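Local coordinates for putative ABC transporter amino acid-binding protein (Sinorhizobium meliloti, PDB 2Q88) that binds the compatible solute ectoine, and probably serves as the substrate-binding protein of an ABC transporter for ectoine and hydroxyectoine in osmoprotection, at residues A[107-110]-A[111-115]; A[115-118]-A[119-123]; A[224-228]-A[229-233]; A[241-244]-A[245-249]. All blocks are in the same frame, centred on the assembly; numbering follows the deposited sequence.

How the interactions relate
From the N terminus, interaction 1 comes first and closes a tight turn in the loop after strand 98-106. It runs through the shared Ser-115 into interaction 2, which spans helix 116-121; Leu-113 packs back on Asp-118 and Ile-119, so the two form one continuous unit. Interactions 3 and 4 come much later. Interaction 3 turns helix 212-228 into helix 230-235, and interaction 4 covers helix 242-246 and its exit. These two touch through Phe-231, which meets Ala-242 and Ala-245. Interactions 1 and 2 abut at Ser-115; the rest follow in series, and none nests or crosses. Interactions 2 and 3 lie on opposite sides of the chain's centre, about 41 Å apart between centres.

Interaction 1: residues A[107-110]-A[111-115]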
ATOM      1  N   LYS A 107     -20.253 -11.609 -10.215  1.00 29.87           N
ATOM      2  CA  LYS A 107     -21.551 -10.971  -9.973  1.00 30.70           C
ATOM      3  C   LYS A 107     -22.486 -11.961  -9.288  1.00 30.87           C
ATOM      4  O   LYS A 107     -22.585 -13.107  -9.712  1.00 31.42           O
ATOM      5  CB  LYS A 107     -22.171 -10.488 -11.288  1.00 30.96           C
ATOM      6  CG  LYS A 107     -23.422  -9.626 -11.117  1.00 32.61           C
ATOM      7  CD  LYS A 107     -24.312  -9.694 -12.357  1.00 34.82           C
ATOM      8  CE  LYS A 107     -25.658  -9.036 -12.107  1.00 35.88           C
ATOM      9  NZ  LYS A 107     -26.776  -9.798 -12.747  1.00 37.12           N
ATOM     10  N   GLY A 108     -23.149 -11.513  -8.225  1.00 31.06           N
ATOM     11  CA  GLY A 108     -24.019 -12.371  -7.426  1.00 31.33           C
ATOM     12  C   GLY A 108     -23.300 -13.069  -6.282  1.00 31.51           C
ATOM     13  O   GLY A 108     -23.953 -13.637  -5.403  1.00 32.20           O
ATOM     14  N   ASN A 109     -21.964 -13.027  -6.292  1.00 30.61           N
ATOM     15  CA  ASN A 109     -21.142 -13.697  -5.272  1.00 30.21           C
ATOM     16  C   ASN A 109     -21.623 -15.144  -5.044  1.00 30.32           C
ATOM     17  O   ASN A 109     -22.130 -15.484  -3.966  1.00 30.25           O
ATOM     18  CB  ASN A 109     -21.132 -12.868  -3.979  1.00 29.63           C
ATOM     19  CG  ASN A 109     -20.092 -13.341  -2.973  1.00 28.84           C
ATOM     20  OD1 ASN A 109     -19.385 -14.318  -3.199  1.00 26.80           O
ATOM     21  ND2 ASN A 109     -19.996 -12.633  -1.850  1.00 28.02           N
ATOM     22  N   PRO A 110     -21.473 -15.988  -6.073  1.00 30.22           N
ATOM     23  CA  PRO A 110     -22.065 -17.330  -6.088  1.00 30.24           C
ATOM     24  C   PRO A 110     -21.525 -18.247  -4.997  1.00 30.15           C
ATOM     25  O   PRO A 110     -22.219 -19.159  -4.564  1.00 30.25           O
ATOM     26  CB  PRO A 110     -21.653 -17.870  -7.458  1.00 30.41           C
ATOM     27  CG  PRO A 110     -20.435 -17.109  -7.805  1.00 29.90           C
ATOM     28  CD  PRO A 110     -20.712 -15.725  -7.305  1.00 30.05           C
ATOM     29  N   LEU A 111     -20.298 -17.995  -4.559  1.00 29.84           N
ATOM     30  CA  LEU A 111     -19.673 -18.810  -3.522  1.00 30.10           C
ATOM     31  C   LEU A 111     -19.913 -18.239  -2.127  1.00 29.57           C
ATOM     32  O   LEU A 111     -19.456 -18.802  -1.141  1.00 29.65           O
ATOM     33  CB  LEU A 111     -18.180 -18.957  -3.808  1.00 29.83           C
ATOM     34  CG  LEU A 111     -17.699 -20.169  -4.615  1.00 31.23           C
ATOM     35  CD1 LEU A 111     -18.649 -20.597  -5.723  1.00 32.64           C
ATOM     36  CD2 LEU A 111     -16.303 -19.920  -5.149  1.00 31.14           C
ATOM     37  N   GLY A 112     -20.636 -17.121  -2.057  1.00 29.41           N
ATOM     38  CA  GLY A 112     -20.978 -16.476  -0.785  1.00 28.60           C
ATOM     39  C   GLY A 112     -19.757 -16.142   0.046  1.00 28.22           C
ATOM     40  O   GLY A 112     -19.732 -16.398   1.249  1.00 28.44           O
ATOM     41  N   LEU A 113     -18.744 -15.575  -0.605  1.00 27.29           N
ATOM     42  CA  LEU A 113     -17.489 -15.214   0.051  1.00 27.55           C
ATOM     43  C   LEU A 113     -17.534 -13.768   0.548  1.00 27.26           C
ATOM     44  O   LEU A 113     -17.582 -12.838  -0.258  1.00 28.14           O
ATOM     45  CB  LEU A 113     -16.297 -15.422  -0.901  1.00 26.84           C
ATOM     46  CG  LEU A 113     -16.116 -16.804  -1.544  1.00 27.00           C
ATOM     47  CD1 LEU A 113     -15.071 -16.760  -2.661  1.00 27.29           C
ATOM     48  CD2 LEU A 113     -15.747 -17.860  -0.509  1.00 24.39           C
ATOM     49  N   LYS A 114     -17.535 -13.597   1.871  1.00 27.17           N
ATOM     50  CA  LYS A 114     -17.642 -12.279   2.519  1.00 27.18           C
ATOM     51  C   LYS A 114     -16.472 -12.006   3.482  1.00 26.67           C
ATOM     52  O   LYS A 114     -16.263 -10.868   3.918  1.00 26.42           O
ATOM     53  CB  LYS A 114     -18.973 -12.163   3.291  1.00 27.57           C
ATOM     54  CG  LYS A 114     -20.235 -12.390   2.466  1.00 27.37           C
ATOM     55  CD  LYS A 114     -21.455 -12.475   3.372  1.00 28.69           C
ATOM     56  CE  LYS A 114     -22.714 -12.891   2.617  1.00 31.21           C
ATOM     57  NZ  LYS A 114     -23.896 -12.998   3.548  1.00 33.29           N
ATOM     58  N   SER A 115     -15.730 -13.057   3.826  1.00 25.73           N
ATOM     59  CA  SER A 115     -14.611 -12.962   4.756  1.00 25.49           C
ATOM     60  C   SER A 115     -13.494 -13.885   4.286  1.00 25.12           C
ATOM     61  O   SER A 115     -13.725 -14.747   3.443  1.00 24.13           O
ATOM     62  CB  SER A 115     -15.057 -13.364   6.173  1.00 25.11           C
ATOM     63  OG  SER A 115     -15.338 -14.754   6.259  1.00 24.48           O
TER
HETATM   64  O   HOH W   1     -18.300 -15.996  -5.139  1.00 26.02           O
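The amide of Asn-109 pairs with both backbone polar groups of Leu-113. Asn-109 OD1 accepts from Leu-113 N at 3.0 Å, and Asn-109 ND2 gives a hydrogen to Leu-113 O at 2.9 Å. Neither bond is ideal in direction: the Leu-113 nitrogen is tilted 29° from the carbonyl plane of the amide, while ND2 sits well above the plane of the Leu-113 carbonyl. Two bonds to one residue nevertheless fix the rotation of the flat group and settle which end is oxygen. With CG anti to the backbone N (chi1 -169°), the side chain lies on the carbonyl side of its own residue, from where it reaches across the mouth of the turn.

The main chain of the same asparagine makes a third link, Gly-112 N to Asn-109 O at 2.9 Å. A water adds a fourth: it donates to Asn-109 OD1 at 2.8 Å and accepts from Leu-111 N at 2.9 Å, satisfying the amide hydrogen at the crest of the turn. Pro-110 and Leu-111 form that crest, where Pro-110 CB and Leu-111 CD1 make a loose apolar contact at 4.4 Å. Gly-112 takes a positive phi of 56°, a conformation that favours glycine.

Around this first shell, strand 189-192 supports the asparagine through Glu-190 and Leu-192, and Glu-190 OE1 also accepts from Gly-108 N. Leu-113 packs on Asp-118 and Ile-119 of helix 116-121. The whole is a type I beta turn from Asn-109 to Gly-112, braced by its first side chain, on the surface loop joining strand 98-106 to helix 116-121.

Interaction 2: residues A[115-118]-A[119-123]; sequences SYKD and IADNP
Lys-117 leaves the helix with its chain trans about the first bond (chi1 -168°) and then folds at chi3 and chi4, which swings NZ along the surface to Asp-121, one turn on. The aspartate has its carboxylate trans to its own carbonyl carbon (chi1 -70°), and Asp-121 OD2 takes Lys-117 NZ at 3.2 Å in a salt bridge, NZ arriving nearly in line with the C-O bond. Beneath this pair runs the helical bond from Asp-121 N to Lys-117 O, 2.9 Å long.

The start of the helix is closed by a capping box. Ser-115 OG accepts from Asp-118 N at 3.2 Å, and Asp-118 OD2 in return takes a weak bond from Ser-115 N at 3.3 Å; the same carboxylate oxygen also accepts from Lys-114 N.

On the buried side Tyr-116 and Ile-119 run abreast in one direction, with Tyr-116 CD2 and Ile-119 CD1 4.1 Å apart. The tyrosine stands edge-to-face with Phe-103, and its hydroxyl bonds to Ser-171.

The chemistry is thus split between the two faces and ends of a short helix. Asp-118, at the N-terminal end, is probably favoured in its charged form by the nearby amide N-H groups. Asp-121 OD2, 3.3 Å from Lys-117 O and 4.6 Å from Asp-118 OD1, would be disfavoured as an anion by both, an effect the Lys-117 ammonium probably offsets.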
ATOM      1  N   SER A 115     -15.730 -13.057   3.826  1.00 25.73           N
ATOM      2  CA  SER A 115     -14.611 -12.962   4.756  1.00 25.49           C
ATOM      3  C   SER A 115     -13.494 -13.885   4.286  1.00 25.12           C
ATOM      4  O   SER A 115     -13.725 -14.747   3.443  1.00 24.13           O
ATOM      5  CB  SER A 115     -15.057 -13.364   6.173  1.00 25.11           C
ATOM      6  OG  SER A 115     -15.338 -14.754   6.259  1.00 24.48           O
ATOM      7  N   TYR A 116     -12.286 -13.718   4.830  1.00 25.23           N
ATOM      8  CA  TYR A 116     -11.192 -14.610   4.451  1.00 25.32           C
ATOM      9  C   TYR A 116     -11.434 -16.025   4.957  1.00 25.49           C
ATOM     10  O   TYR A 116     -10.947 -16.990   4.364  1.00 25.88           O
ATOM     11  CB  TYR A 116      -9.843 -14.083   4.929  1.00 25.36           C
ATOM     12  CG  TYR A 116      -9.387 -12.856   4.186  1.00 25.00           C
ATOM     13  CD1 TYR A 116      -9.526 -11.589   4.752  1.00 25.57           C
ATOM     14  CD2 TYR A 116      -8.824 -12.952   2.910  1.00 24.51           C
ATOM     15  CE1 TYR A 116      -9.094 -10.438   4.076  1.00 25.80           C
ATOM     16  CE2 TYR A 116      -8.385 -11.794   2.215  1.00 24.97           C
ATOM     17  CZ  TYR A 116      -8.539 -10.540   2.806  1.00 26.10           C
ATOM     18  OH  TYR A 116      -8.130  -9.375   2.151  1.00 26.38           O
ATOM     19  N   LYS A 117     -12.202 -16.135   6.042  1.00 25.76           N
ATOM     20  CA  LYS A 117     -12.624 -17.434   6.580  1.00 26.35           C
ATOM     21  C   LYS A 117     -13.504 -18.190   5.590  1.00 25.67           C
ATOM     22  O   LYS A 117     -13.376 -19.396   5.439  1.00 25.44           O
ATOM     23  CB  LYS A 117     -13.366 -17.243   7.900  1.00 26.69           C
ATOM     24  CG  LYS A 117     -13.596 -18.527   8.683  1.00 29.61           C
ATOM     25  CD  LYS A 117     -14.202 -18.219  10.038  1.00 33.03           C
ATOM     26  CE  LYS A 117     -15.698 -18.007   9.928  1.00 34.78           C
ATOM     27  NZ  LYS A 117     -16.399 -19.246   9.509  1.00 37.27           N
ATOM     28  N   ASP A 118     -14.388 -17.468   4.909  1.00 25.33           N
ATOM     29  CA  ASP A 118     -15.278 -18.071   3.921  1.00 24.81           C
ATOM     30  C   ASP A 118     -14.483 -18.755   2.814  1.00 24.27           C
ATOM     31  O   ASP A 118     -14.877 -19.807   2.310  1.00 23.50           O
ATOM     32  CB  ASP A 118     -16.195 -17.008   3.331  1.00 25.51           C
ATOM     33  CG  ASP A 118     -17.305 -16.598   4.278  1.00 26.35           C
ATOM     34  OD1 ASP A 118     -17.603 -17.363   5.216  1.00 30.12           O
ATOM     35  OD2 ASP A 118     -17.941 -15.532   4.164  1.00 26.96           O
ATOM     36  N   ILE A 119     -13.352 -18.153   2.458  1.00 23.61           N
ATOM     37  CA  ILE A 119     -12.469 -18.704   1.441  1.00 23.82           C
ATOM     38  C   ILE A 119     -11.761 -19.937   1.969  1.00 23.93           C
ATOM     39  O   ILE A 119     -11.628 -20.929   1.252  1.00 24.08           O
ATOM     40  CB  ILE A 119     -11.427 -17.656   0.981  1.00 23.33           C
ATOM     41  CG1 ILE A 119     -12.121 -16.380   0.480  1.00 23.92           C
ATOM     42  CG2 ILE A 119     -10.533 -18.236  -0.133  1.00 24.24           C
ATOM     43  CD1 ILE A 119     -11.167 -15.207   0.336  1.00 25.51           C
ATOM     44  N   ALA A 120     -11.313 -19.875   3.225  1.00 24.07           N
ATOM     45  CA  ALA A 120     -10.650 -21.015   3.847  1.00 25.10           C
ATOM     46  C   ALA A 120     -11.588 -22.219   3.935  1.00 25.68           C
ATOM     47  O   ALA A 120     -11.166 -23.358   3.725  1.00 26.12           O
ATOM     48  CB  ALA A 120     -10.130 -20.641   5.222  1.00 25.02           C
ATOM     49  N   ASP A 121     -12.857 -21.951   4.229  1.00 26.44           N
ATOM     50  CA  ASP A 121     -13.891 -22.988   4.406  1.00 27.30           C
ATOM     51  C   ASP A 121     -14.310 -23.740   3.132  1.00 27.08           C
ATOM     52  O   ASP A 121     -14.836 -24.850   3.210  1.00 27.08           O
ATOM     53  CB  ASP A 121     -15.135 -22.362   5.037  1.00 27.86           C
ATOM     54  CG  ASP A 121     -14.930 -21.968   6.497  1.00 30.42           C
ATOM     55  OD1 ASP A 121     -13.993 -22.477   7.150  1.00 32.73           O
ATOM     56  OD2 ASP A 121     -15.676 -21.155   7.081  1.00 33.20           O
ATOM     57  N   ASN A 122     -14.108 -23.125   1.975  1.00 26.63           N
ATOM     58  CA  ASN A 122     -14.479 -23.723   0.690  1.00 26.40           C
ATOM     59  C   ASN A 122     -13.215 -24.194  -0.023  1.00 26.54           C
ATOM     60  O   ASN A 122     -12.417 -23.365  -0.435  1.00 26.19           O
ATOM     61  CB  ASN A 122     -15.228 -22.676  -0.158  1.00 26.30           C
ATOM     62  CG  ASN A 122     -15.682 -23.211  -1.502  1.00 26.85           C
ATOM     63  OD1 ASN A 122     -15.167 -24.216  -1.994  1.00 26.14           O
ATOM     64  ND2 ASN A 122     -16.661 -22.537  -2.106  1.00 28.05           N
ATOM     65  N   PRO A 123     -13.010 -25.511  -0.161  1.00 27.18           N
ATOM     66  CA  PRO A 123     -11.782 -26.041  -0.780  1.00 26.99           C
ATOM     67  C   PRO A 123     -11.662 -25.768  -2.275  1.00 27.09           C
ATOM     68  O   PRO A 123     -10.597 -25.998  -2.857  1.00 27.40           O
ATOM     69  CB  PRO A 123     -11.884 -27.552  -0.531  1.00 27.40           C
ATOM     70  CG  PRO A 123     -12.886 -27.685   0.537  1.00 27.71           C
ATOM     71  CD  PRO A 123     -13.901 -26.602   0.267  1.00 27.24           C
TER

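Interaction 3: residues A[224-228]-A[229-233]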
ATOM      1  N   LYS A 224       3.673  19.172   9.903  1.00 21.39           N
ATOM      2  CA  LYS A 224       3.296  20.516   9.454  1.00 22.09           C
ATOM      3  C   LYS A 224       2.227  20.488   8.360  1.00 22.08           C
ATOM      4  O   LYS A 224       1.328  21.336   8.342  1.00 22.39           O
ATOM      5  CB  LYS A 224       4.534  21.299   8.997  1.00 21.92           C
ATOM      6  CG  LYS A 224       5.440  21.660  10.154  1.00 24.11           C
ATOM      7  CD  LYS A 224       6.577  22.596   9.771  1.00 28.44           C
ATOM      8  CE  LYS A 224       7.810  21.831   9.368  1.00 29.69           C
ATOM      9  NZ  LYS A 224       9.040  22.699   9.326  1.00 30.79           N
ATOM     10  N   LEU A 225       2.326  19.520   7.450  1.00 22.02           N
ATOM     11  CA  LEU A 225       1.314  19.313   6.410  1.00 22.82           C
ATOM     12  C   LEU A 225      -0.039  18.958   7.030  1.00 22.39           C
ATOM     13  O   LEU A 225      -1.080  19.471   6.607  1.00 22.14           O
ATOM     14  CB  LEU A 225       1.753  18.169   5.488  1.00 22.90           C
ATOM     15  CG  LEU A 225       2.224  18.335   4.041  1.00 25.27           C
ATOM     16  CD1 LEU A 225       2.788  19.712   3.673  1.00 26.51           C
ATOM     17  CD2 LEU A 225       3.186  17.202   3.673  1.00 24.07           C
ATOM     18  N   LYS A 226      -0.013  18.072   8.022  1.00 22.04           N
ATOM     19  CA  LYS A 226      -1.231  17.665   8.741  1.00 22.12           C
ATOM     20  C   LYS A 226      -1.886  18.857   9.435  1.00 22.92           C
ATOM     21  O   LYS A 226      -3.080  19.076   9.281  1.00 22.52           O
ATOM     22  CB  LYS A 226      -0.936  16.537   9.741  1.00 21.97           C
ATOM     23  CG  LYS A 226      -0.693  15.169   9.073  1.00 21.34           C
ATOM     24  CD  LYS A 226      -0.244  14.111  10.070  1.00 21.83           C
ATOM     25  CE  LYS A 226      -0.229  12.715   9.436  1.00 19.10           C
ATOM     26  NZ  LYS A 226       0.267  11.674  10.374  1.00 20.66           N
ATOM     27  N   GLU A 227      -1.075  19.625  10.167  1.00 23.71           N
ATOM     28  CA  GLU A 227      -1.509  20.805  10.917  1.00 24.54           C
ATOM     29  C   GLU A 227      -2.119  21.897  10.015  1.00 24.14           C
ATOM     30  O   GLU A 227      -3.194  22.424  10.312  1.00 23.74           O
ATOM     31  CB  GLU A 227      -0.317  21.345  11.724  1.00 24.96           C
ATOM     32  CG  GLU A 227      -0.508  22.711  12.369  1.00 29.55           C
ATOM     33  CD  GLU A 227      -0.819  22.655  13.848  1.00 34.72           C
ATOM     34  OE1 GLU A 227      -0.616  21.594  14.488  1.00 38.62           O
ATOM     35  OE2 GLU A 227      -1.255  23.692  14.385  1.00 38.24           O
ATOM     36  N   SER A 228      -1.462  22.206   8.902  1.00 24.27           N
ATOM     37  CA  SER A 228      -1.942  23.261   7.999  1.00 24.00           C
ATOM     38  C   SER A 228      -3.195  22.871   7.198  1.00 24.02           C
ATOM     39  O   SER A 228      -3.952  23.735   6.755  1.00 24.17           O
ATOM     40  CB  SER A 228      -0.826  23.691   7.037  1.00 23.89           C
ATOM     41  OG  SER A 228      -0.474  22.606   6.185  1.00 23.58           O
ATOM     42  N   GLY A 229      -3.399  21.577   6.994  1.00 23.50           N
ATOM     43  CA  GLY A 229      -4.482  21.101   6.142  1.00 23.49           C
ATOM     44  C   GLY A 229      -4.005  20.734   4.749  1.00 23.21           C
ATOM     45  O   GLY A 229      -4.791  20.270   3.912  1.00 22.89           O
ATOM     46  N   GLU A 230      -2.714  20.935   4.494  1.00 22.92           N
ATOM     47  CA  GLU A 230      -2.147  20.623   3.189  1.00 23.31           C
ATOM     48  C   GLU A 230      -2.116  19.113   2.942  1.00 23.44           C
ATOM     49  O   GLU A 230      -2.284  18.663   1.813  1.00 23.09           O
ATOM     50  CB  GLU A 230      -0.753  21.233   3.049  1.00 23.80           C
ATOM     51  CG  GLU A 230      -0.143  21.124   1.654  1.00 25.92           C
ATOM     52  CD  GLU A 230      -0.910  21.901   0.585  1.00 30.97           C
ATOM     53  OE1 GLU A 230      -1.576  22.915   0.906  1.00 31.77           O
ATOM     54  OE2 GLU A 230      -0.826  21.500  -0.596  1.00 33.50           O
ATOM     55  N   PHE A 231      -1.902  18.348   4.013  1.00 23.31           N
ATOM     56  CA  PHE A 231      -2.005  16.883   4.000  1.00 24.15           C
ATOM     57  C   PHE A 231      -3.332  16.416   3.390  1.00 24.12           C
ATOM     58  O   PHE A 231      -3.337  15.644   2.428  1.00 23.58           O
ATOM     59  CB  PHE A 231      -1.790  16.353   5.430  1.00 24.27           C
ATOM     60  CG  PHE A 231      -2.016  14.869   5.608  1.00 25.30           C
ATOM     61  CD1 PHE A 231      -1.140  13.933   5.066  1.00 27.01           C
ATOM     62  CD2 PHE A 231      -3.078  14.419   6.378  1.00 25.85           C
ATOM     63  CE1 PHE A 231      -1.346  12.562   5.266  1.00 26.08           C
ATOM     64  CE2 PHE A 231      -3.297  13.049   6.584  1.00 25.64           C
ATOM     65  CZ  PHE A 231      -2.427  12.124   6.030  1.00 25.83           C
ATOM     66  N   ALA A 232      -4.447  16.918   3.924  1.00 24.02           N
ATOM     67  CA  ALA A 232      -5.773  16.596   3.404  1.00 23.99           C
ATOM     68  C   ALA A 232      -5.926  17.015   1.947  1.00 24.09           C
ATOM     69  O   ALA A 232      -6.510  16.282   1.165  1.00 24.53           O
ATOM     70  CB  ALA A 232      -6.873  17.226   4.267  1.00 23.89           C
ATOM     71  N   LYS A 233      -5.377  18.169   1.579  1.00 24.08           N
ATOM     72  CA  LYS A 233      -5.503  18.673   0.199  1.00 24.69           C
ATOM     73  C   LYS A 233      -4.812  17.740  -0.795  1.00 24.43           C
ATOM     74  O   LYS A 233      -5.233  17.636  -1.949  1.00 24.54           O
ATOM     75  CB  LYS A 233      -4.943  20.097   0.056  1.00 24.70           C
ATOM     76  CG  LYS A 233      -5.757  21.167   0.748  1.00 25.77           C
ATOM     77  CD  LYS A 233      -7.248  21.020   0.459  1.00 27.71           C
ATOM     78  CE  LYS A 233      -8.024  22.229   0.952  1.00 28.18           C
ATOM     79  NZ  LYS A 233      -7.872  22.401   2.412  1.00 29.14           N
TER
HETATM   80  O   HOH W   2      -4.480  17.965   6.916  1.00 26.88           O
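Leu-225 and Phe-231 meet across a helix-to-helix junction in which Gly-229 both terminates helix 212-228 and occupies the N-cap position of helix 230-235. At its phi of 99° a CB would collide with the carbonyl oxygen of Ser-228, a clash that glycine avoids.

Backbone hydrogen bonds hold the corner. Leu-225 O accepts from Phe-231 N at 2.9 Å in an almost straight bond (173° at the hydrogen), although the nitrogen stands well above the carbonyl plane. Gly-229 N adds weak bonds to Leu-225 O and Lys-226 O.

Apolar contacts fill the inside of the bend. Leu-225 CB meets Phe-231 CB at 4.0 Å, and Leu-225 CD1 touches Glu-230 CG at 3.8 Å where these two side chains cross. Leu-225 also packs on Ile-45 and Arg-48 of helix 37-48, and Phe-231 on Ala-242 and Ala-245.

The ring interaction is a CH-pi contact. Lys-226, extended beyond CG, runs beside Phe-231 and sets CG 4.0 Å from the centroid of the Phe-231 ring, over one face but offset toward the rim. Lys-226 NZ is 5.5 Å from the centroid of the Phe-231 ring, too long for more than a weak cation-pi attraction; it donates to Pro-95 O.

A water bridges the two helices: it donates to Lys-226 O at 3.0 Å, accepts from Ala-232 N at 3.2 Å, and lies in the plane of the Phe-231 ring at its edge.

Interaction 4: residues A[241-244]-A[245-249]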
ATOM      1  N   SER A 241      -8.953   9.416   3.766  1.00 26.37           N
ATOM      2  CA  SER A 241      -9.422  10.268   4.861  1.00 26.77           C
ATOM      3  C   SER A 241      -8.235  10.769   5.673  1.00 26.50           C
ATOM      4  O   SER A 241      -7.472   9.981   6.218  1.00 26.59           O
ATOM      5  CB  SER A 241     -10.409   9.511   5.755  1.00 26.94           C
ATOM      6  OG  SER A 241     -10.653  10.221   6.959  1.00 28.16           O
ATOM      7  N   ALA A 242      -8.068  12.085   5.740  1.00 27.19           N
ATOM      8  CA  ALA A 242      -7.003  12.659   6.558  1.00 27.40           C
ATOM      9  C   ALA A 242      -7.305  12.471   8.040  1.00 27.78           C
ATOM     10  O   ALA A 242      -6.395  12.271   8.844  1.00 27.79           O
ATOM     11  CB  ALA A 242      -6.810  14.127   6.239  1.00 27.67           C
ATOM     12  N   LYS A 243      -8.587  12.538   8.389  1.00 27.89           N
ATOM     13  CA  LYS A 243      -9.057  12.301   9.754  1.00 28.41           C
ATOM     14  C   LYS A 243      -8.589  10.932  10.280  1.00 27.84           C
ATOM     15  O   LYS A 243      -8.040  10.842  11.375  1.00 27.93           O
ATOM     16  CB  LYS A 243     -10.582  12.415   9.783  1.00 28.45           C
ATOM     17  CG  LYS A 243     -11.225  12.569  11.155  1.00 29.82           C
ATOM     18  CD  LYS A 243     -12.751  12.377  11.023  1.00 30.47           C
ATOM     19  CE  LYS A 243     -13.486  12.350  12.359  1.00 34.04           C
ATOM     20  NZ  LYS A 243     -14.049  13.682  12.751  1.00 36.65           N
ATOM     21  N   ALA A 244      -8.768   9.882   9.479  1.00 27.35           N
ATOM     22  CA  ALA A 244      -8.324   8.531   9.850  1.00 26.35           C
ATOM     23  C   ALA A 244      -6.830   8.447  10.178  1.00 26.36           C
ATOM     24  O   ALA A 244      -6.451   7.857  11.190  1.00 25.28           O
ATOM     25  CB  ALA A 244      -8.697   7.526   8.776  1.00 26.37           C
ATOM     26  N   ALA A 245      -5.981   9.025   9.325  1.00 26.01           N
ATOM     27  CA  ALA A 245      -4.545   9.023   9.569  1.00 26.51           C
ATOM     28  C   ALA A 245      -4.207   9.851  10.802  1.00 27.22           C
ATOM     29  O   ALA A 245      -3.420   9.428  11.654  1.00 27.44           O
ATOM     30  CB  ALA A 245      -3.782   9.537   8.354  1.00 25.36           C
ATOM     31  N   MET A 246      -4.830  11.019  10.904  1.00 28.42           N
ATOM     32  CA  MET A 246      -4.624  11.918  12.042  1.00 30.00           C
ATOM     33  C   MET A 246      -5.249  11.431  13.369  1.00 29.98           C
ATOM     34  O   MET A 246      -4.985  12.005  14.428  1.00 30.48           O
ATOM     35  CB  MET A 246      -5.105  13.326  11.674  1.00 29.58           C
ATOM     36  CG  MET A 246      -4.236  13.973  10.584  1.00 29.67           C
ATOM     37  SD  MET A 246      -4.938  15.444   9.823  1.00 32.38           S
ATOM     38  CE  MET A 246      -4.878  16.581  11.213  1.00 32.03           C
ATOM     39  N   SER A 247      -6.060  10.373  13.312  1.00 30.57           N
ATOM     40  CA  SER A 247      -6.653   9.776  14.525  1.00 30.90           C
ATOM     41  C   SER A 247      -5.758   8.712  15.169  1.00 30.87           C
ATOM     42  O   SER A 247      -6.093   8.167  16.227  1.00 30.39           O
ATOM     43  CB  SER A 247      -8.020   9.159  14.215  1.00 31.21           C
ATOM     44  OG  SER A 247      -8.972  10.160  13.891  1.00 33.20           O
ATOM     45  N   THR A 248      -4.627   8.404  14.537  1.00 30.18           N
ATOM     46  CA  THR A 248      -3.784   7.306  15.030  1.00 29.60           C
ATOM     47  C   THR A 248      -2.283   7.632  14.987  1.00 29.26           C
ATOM     48  O   THR A 248      -1.895   8.741  14.610  1.00 28.95           O
ATOM     49  CB  THR A 248      -4.161   5.959  14.309  1.00 29.90           C
ATOM     50  OG1 THR A 248      -3.458   4.865  14.914  1.00 29.95           O
ATOM     51  CG2 THR A 248      -3.715   5.942  12.829  1.00 29.34           C
ATOM     52  N   THR A 249      -1.440   6.695  15.418  1.00 28.75           N
ATOM     53  CA  THR A 249       0.004   6.931  15.460  1.00 28.18           C
ATOM     54  C   THR A 249       0.760   5.691  15.037  1.00 27.89           C
ATOM     55  O   THR A 249       0.203   4.593  15.031  1.00 27.84           O
ATOM     56  CB  THR A 249       0.492   7.332  16.875  1.00 28.67           C
ATOM     57  OG1 THR A 249       0.236   6.258  17.788  1.00 27.08           O
ATOM     58  CG2 THR A 249      -0.285   8.513  17.440  1.00 28.87           C
TER
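Ala-245 sets its CB 3.8 Å from Ala-242 O, and the methyl group is buried against Cys-98, half of a disulfide with Cys-202. Met-246 follows with a good helical bond, from Met-246 N to Ala-242 O at 2.9 Å, nearly straight at the hydrogen (164°). Met-246 CG also lies 3.3 Å from Ala-242 O. Met-246 SD is 4.3 Å from Ala-242 CB, and the bend at chi3 (68°) turns CE against Lys-226 O.

Ser-247 leaves the helix and turns its hydroxyl back, rotated away from its own carbonyl (chi1 -68°). Ser-247 OG donates to Lys-243 O at 2.8 Å, coming from above the carbonyl plane, while Ser-247 N adds only weak bonds to Lys-243 O and Ala-244 O. Thr-248 brings its CG2 methyl to 3.7 Å from Ala-244 O. Thr-249 is the N-cap of helix 250-254, its OG1 accepting a weak bond from Lys-252 N.

At the other end Ser-241 OG accepts from Ala-244 N at 3.2 Å. A serine N-cap and a serine hydroxyl on a last-turn carbonyl together bracket a short alpha-helix, here helix 242-246, lying between helix 230-235 and strand 98-106.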